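Local structure of cytochrome P450 113A1 (Saccharopolyspora erythraea, 2JJN) at residues A[131-135]-A[136-140]. The protein hydroxylates the macrolactone ring of erythromycin D at C-12 with a heme b cofactor, giving erythromycin C during antibiotic biosynthesis. The protein carries 2 engineered substitutions. Sequence-based numbering, arbitrary orientation. Where two conformers were deposited one is given.
Sequences ESFDL and VDVLA
Asp134, at the end of strand 132-134, brings its carboxylate up to the backbone N-H groups of Val136 and Asp137, at the start of the helix that follows. Asp134 CB lies 4.1 Å from Asp137 CB. CG stands anti to the backbone N (chi1 170°), which carries the carboxylate toward the first amides of the helix. Asp134 OD1 accepts from Asp137 N at 2.9 Å. Asp134 OD2 accepts from Val136 N, also at 2.9 Å. Both N-H groups reach these oxygens from above the carboxylate plane. This is an aspartate N-cap at a strand-to-helix junction of the P450 fold. The strand is an edge of a three-stranded antiparallel sheet, next to strand 400-402. From the loop before that neighbour, His398 ND1 is hydrogen-bonded to Asp134 OD1 and Leu399 N to Asp134 OD2. The Asp137 carboxylate sits close by, its OD1 3.2 Å from Asp134 OD1, the two planes 65° apart. These like charges would be expected to repel; the N-H groups on Asp134 and the bond to His398 probably ease this. Asp134 O accepts from Val138 N at 3.0 Å. Val138 CG2 lies 3.7 Å from Phe133 CD1, the two side chains crossing at about a right angle. Leu135 O accepts from both Leu139 N (3.0 Å) and Ala140 N (2.9 Å), the latter bond marking a wider pi-type turn. Leu139 and Ala140 pack on Leu250 of helix 228-259.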
loop_
_atom_site.group_PDB
_atom_site.type_symbol
_atom_site.label_atom_id
_atom_site.label_comp_id
_atom_site.label_asym_id
_atom_site.label_seq_id
_atom_site.Cartn_x
_atom_site.Cartn_y
_atom_site.Cartn_z
ATOM N N GLU A 131 21.286 10.182 15.881
ATOM C CA GLU A 131 21.160 8.815 16.320
ATOM C C GLU A 131 19.830 8.498 17.014
ATOM O O GLU A 131 19.545 7.325 17.300
ATOM C CB GLU A 131 22.330 8.465 17.226
ATOM C CG GLU A 131 23.663 8.555 16.513
ATOM C CD GLU A 131 24.813 8.065 17.361
ATOM O OE1 GLU A 131 24.745 8.223 18.602
ATOM O OE2 GLU A 131 25.795 7.550 16.783
ATOM N N SER A 132 19.024 9.517 17.303
ATOM C CA SER A 132 17.684 9.327 17.863
ATOM C C SER A 132 16.725 10.170 17.052
ATOM O O SER A 132 16.860 11.398 16.996
ATOM C CB SER A 132 17.687 9.818 19.321
ATOM O OG SER A 132 16.376 9.900 19.836
ATOM N N PHE A 133 15.785 9.522 16.348
ATOM C CA PHE A 133 14.933 10.251 15.408
ATOM C C PHE A 133 13.737 9.385 15.058
ATOM O O PHE A 133 13.731 8.195 15.359
ATOM C CB PHE A 133 15.702 10.638 14.132
ATOM C CG PHE A 133 16.277 9.464 13.370
ATOM C CD1 PHE A 133 15.532 8.872 12.329
ATOM C CD2 PHE A 133 17.571 8.998 13.624
ATOM C CE1 PHE A 133 16.062 7.832 11.550
ATOM C CE2 PHE A 133 18.116 7.928 12.892
ATOM C CZ PHE A 133 17.347 7.308 11.864
ATOM N N ASP A 134 12.732 10.022 14.449
ATOM C CA ASP A 134 11.552 9.309 14.014
ATOM C C ASP A 134 11.828 8.817 12.595
ATOM O O ASP A 134 12.009 9.647 11.707
ATOM C CB ASP A 134 10.330 10.224 14.030
ATOM C CG ASP A 134 9.138 9.606 13.378
ATOM O OD1 ASP A 134 8.246 10.374 12.924
ATOM O OD2 ASP A 134 9.058 8.376 13.258
ATOM N N LEU A 135 11.889 7.498 12.377
ATOM C CA LEU A 135 12.118 7.001 11.033
ATOM C C LEU A 135 11.068 7.493 10.042
ATOM O O LEU A 135 11.358 7.701 8.874
ATOM C CB LEU A 135 12.106 5.459 11.050
ATOM C CG LEU A 135 12.413 4.787 9.715
ATOM C CD1 LEU A 135 13.838 5.046 9.396
ATOM C CD2 LEU A 135 12.097 3.316 9.783
ATOM N N VAL A 136 9.824 7.674 10.509
ATOM C CA VAL A 136 8.769 8.075 9.587
ATOM C C VAL A 136 8.964 9.551 9.155
ATOM O O VAL A 136 9.033 9.867 7.977
ATOM C CB VAL A 136 7.372 7.855 10.216
ATOM C CG1 VAL A 136 6.275 8.382 9.276
ATOM C CG2 VAL A 136 7.143 6.396 10.518
ATOM N N ASP A 137 9.018 10.491 10.111
ATOM C CA ASP A 137 9.217 11.865 9.753
ATOM C C ASP A 137 10.497 12.100 8.946
ATOM O O ASP A 137 10.521 12.962 8.053
ATOM C CB ASP A 137 9.251 12.779 10.994
ATOM C CG ASP A 137 7.904 13.010 11.603
ATOM O OD1 ASP A 137 6.868 12.584 11.053
ATOM O OD2 ASP A 137 7.911 13.594 12.714
ATOM N N VAL A 138 11.563 11.342 9.274
ATOM C CA VAL A 138 12.881 11.624 8.682
ATOM C C VAL A 138 12.986 11.028 7.281
ATOM O O VAL A 138 13.523 11.663 6.362
ATOM C CB VAL A 138 14.039 11.102 9.545
ATOM C CG1 VAL A 138 15.386 11.130 8.782
ATOM C CG2 VAL A 138 14.155 11.967 10.803
ATOM N N LEU A 139 12.488 9.794 7.127
ATOM C CA LEU A 139 12.732 9.059 5.873
ATOM C C LEU A 139 11.480 8.429 5.275
ATOM O O LEU A 139 11.227 8.583 4.067
ATOM C CB LEU A 139 13.775 7.949 6.100
ATOM C CG LEU A 139 14.074 7.105 4.843
ATOM C CD1 LEU A 139 14.665 7.963 3.726
ATOM C CD2 LEU A 139 15.027 5.954 5.129
ATOM N N ALA A 140 10.728 7.678 6.063
ATOM C CA ALA A 140 9.745 6.778 5.412
ATOM C C ALA A 140 8.624 7.594 4.813
ATOM O O ALA A 140 8.042 7.217 3.794
ATOM C CB ALA A 140 9.202 5.749 6.378
#